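Long-range contact in Slr0280 protein (Synechocystis sp., PDB 5H3K), which is of unknown function but may act as a phosphodiester glycosidase: residues A[86-91]-A[176-181]. Numbering follows the deposited sequence.
Sequences MQFLGL and FWQVSQ
Trp177 N donates to Leu89 O (3.1 Å, 159° at the hydrogen), joining the C-terminal turn of helix 82-89 to outermost strand 177-182. Phe176 CA also directs a C-H at Leu89 O, 3.4 Å away. Gly90, the first residue to leave helical geometry, has the positive phi that suits glycine; with no side chain, it lays its CA over one face of the Trp177 indole, 3.8 Å from the six-membered-ring centroid. Trp177 reaches this spot because chi1 of 56° sets CG between its backbone N and carbonyl carbon. Branched Leu89 rests CD2 over a face of the Phe176 ring, 4.0 Å from Phe176 CD1, while the two side chains run alongside; Trp106 meets the same ring. Gln178, extended beyond CG, brings NE2 to the edge of the Phe88 ring, 3.7 Å from Phe88 CD1, with amide and ring planes perpendicular. NE2 donates instead to a water that in turn donates to Phe88 O. Two further waters bridge Met86 O to Trp177 O and Gln87 O to Val179 N. Backbone carbonyls at the helix end thus meet one strand amide and bridging water, so apolar packing and a hydrated polar seam together join helix to four-stranded sheet.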
loop_
_atom_site.group_PDB
_atom_site.type_symbol
_atom_site.label_atom_id
_atom_site.label_comp_id
_atom_site.label_asym_id
_atom_site.label_seq_id
_atom_site.Cartn_x
_atom_site.Cartn_y
_atom_site.Cartn_z
ATOM N N MET A 86 -15.051 2.998 9.873
ATOM C CA MET A 86 -14.441 2.206 10.925
ATOM C C MET A 86 -13.383 3.017 11.659
ATOM O O MET A 86 -13.351 3.047 12.896
ATOM C CB MET A 86 -13.819 0.940 10.333
ATOM C CG MET A 86 -13.234 0.000 11.380
ATOM S SD MET A 86 -12.496 -1.481 10.657
ATOM C CE MET A 86 -11.093 -0.758 9.781
ATOM N N GLN A 87 -12.542 3.709 10.899
ATOM C CA GLN A 87 -11.375 4.357 11.485
ATOM C C GLN A 87 -11.618 5.738 12.043
ATOM O O GLN A 87 -10.908 6.165 12.949
ATOM C CB GLN A 87 -10.222 4.381 10.486
ATOM C CG GLN A 87 -9.592 3.019 10.362
ATOM C CD GLN A 87 -8.442 2.998 9.411
ATOM O OE1 GLN A 87 -7.632 3.930 9.359
ATOM N NE2 GLN A 87 -8.355 1.931 8.639
ATOM N N PHE A 88 -12.615 6.434 11.518
ATOM C CA PHE A 88 -12.842 7.814 11.925
ATOM C C PHE A 88 -14.131 8.040 12.707
ATOM O O PHE A 88 -14.281 9.070 13.366
ATOM C CB PHE A 88 -12.737 8.736 10.710
ATOM C CG PHE A 88 -11.335 8.831 10.154
ATOM C CD1 PHE A 88 -10.431 9.760 10.658
ATOM C CD2 PHE A 88 -10.919 7.985 9.136
ATOM C CE1 PHE A 88 -9.143 9.853 10.142
ATOM C CE2 PHE A 88 -9.640 8.067 8.618
ATOM C CZ PHE A 88 -8.744 9.003 9.123
ATOM N N LEU A 89 -15.050 7.079 12.660
ATOM C CA LEU A 89 -16.247 7.140 13.504
ATOM C C LEU A 89 -16.173 6.147 14.660
ATOM O O LEU A 89 -16.788 6.366 15.705
ATOM C CB LEU A 89 -17.524 6.893 12.705
ATOM C CG LEU A 89 -17.802 7.757 11.480
ATOM C CD1 LEU A 89 -19.244 7.571 11.055
ATOM C CD2 LEU A 89 -17.493 9.224 11.755
ATOM N N GLY A 90 -15.433 5.055 14.466
ATOM C CA GLY A 90 -15.337 3.995 15.452
ATOM C C GLY A 90 -16.343 2.862 15.288
ATOM O O GLY A 90 -16.587 2.119 16.234
ATOM N N LEU A 91 -16.920 2.714 14.099
ATOM C CA LEU A 91 -17.811 1.576 13.846
ATOM C C LEU A 91 -17.045 0.260 13.880
ATOM O O LEU A 91 -16.035 0.115 13.196
ATOM C CB LEU A 91 -18.472 1.677 12.471
ATOM C CG LEU A 91 -19.325 2.866 12.056
ATOM C CD1 LEU A 91 -20.156 2.493 10.822
ATOM C CD2 LEU A 91 -20.210 3.379 13.183
ATOM N N PHE A 176 -18.400 9.750 18.272
ATOM C CA PHE A 176 -17.430 9.341 17.265
ATOM C C PHE A 176 -16.036 9.337 17.883
ATOM O O PHE A 176 -15.723 10.173 18.732
ATOM C CB PHE A 176 -17.470 10.306 16.095
ATOM C CG PHE A 176 -18.822 10.420 15.458
ATOM C CD1 PHE A 176 -19.555 9.280 15.160
ATOM C CD2 PHE A 176 -19.370 11.662 15.179
ATOM C CE1 PHE A 176 -20.810 9.371 14.564
ATOM C CE2 PHE A 176 -20.630 11.767 14.577
ATOM C CZ PHE A 176 -21.347 10.618 14.273
ATOM N N TRP A 177 -15.196 8.402 17.458
ATOM C CA TRP A 177 -13.841 8.336 17.983
ATOM C C TRP A 177 -12.884 7.724 16.968
ATOM O O TRP A 177 -13.310 7.055 16.018
ATOM C CB TRP A 177 -13.817 7.546 19.304
ATOM C CG TRP A 177 -14.392 6.169 19.159
ATOM C CD1 TRP A 177 -15.716 5.811 19.261
ATOM C CD2 TRP A 177 -13.669 4.969 18.860
ATOM N NE1 TRP A 177 -15.851 4.454 19.054
ATOM C CE2 TRP A 177 -14.620 3.920 18.810
ATOM C CE3 TRP A 177 -12.319 4.683 18.638
ATOM C CZ2 TRP A 177 -14.245 2.599 18.539
ATOM C CZ3 TRP A 177 -11.957 3.368 18.368
ATOM C CH2 TRP A 177 -12.920 2.344 18.317
ATOM N N GLN A 178 -11.590 7.969 17.170
ATOM C CA GLN A 178 -10.550 7.354 16.363
ATOM C C GLN A 178 -9.351 7.061 17.255
ATOM O O GLN A 178 -9.252 7.592 18.372
ATOM C CB GLN A 178 -10.153 8.286 15.215
ATOM C CG GLN A 178 -9.656 9.647 15.672
ATOM C CD GLN A 178 -9.407 10.614 14.513
ATOM O OE1 GLN A 178 -8.271 10.790 14.068
ATOM N NE2 GLN A 178 -10.470 11.245 14.029
ATOM N N VAL A 179 -8.452 6.201 16.780
ATOM C CA VAL A 179 -7.270 5.838 17.553
ATOM C C VAL A 179 -6.055 5.756 16.638
ATOM O O VAL A 179 -6.146 5.230 15.535
ATOM C CB VAL A 179 -7.491 4.514 18.363
ATOM C CG1 VAL A 179 -8.025 3.398 17.472
ATOM C CG2 VAL A 179 -6.208 4.080 19.091
ATOM N N SER A 180 -4.930 6.320 17.081
ATOM C CA SER A 180 -3.670 6.237 16.336
ATOM C C SER A 180 -2.531 5.803 17.274
ATOM O O SER A 180 -2.521 6.170 18.445
ATOM C CB SER A 180 -3.357 7.590 15.686
ATOM O OG SER A 180 -2.079 7.581 15.054
ATOM N N GLN A 181 -1.587 5.011 16.767
ATOM C CA GLN A 181 -0.450 4.572 17.574
ATOM C C GLN A 181 0.848 4.601 16.786
ATOM O O GLN A 181 0.909 4.146 15.637
ATOM C CB GLN A 181 -0.675 3.169 18.144
ATOM C CG GLN A 181 0.511 2.651 18.993
ATOM C CD GLN A 181 0.173 1.406 19.787
ATOM O OE1 GLN A 181 -0.946 0.903 19.722
ATOM N NE2 GLN A 181 1.143 0.900 20.539
HETATM O O HOH W 1 -12.231 4.237 15.128
HETATM O O HOH W 2 -8.943 4.923 14.247
HETATM O O HOH W 3 -13.031 10.857 15.256
#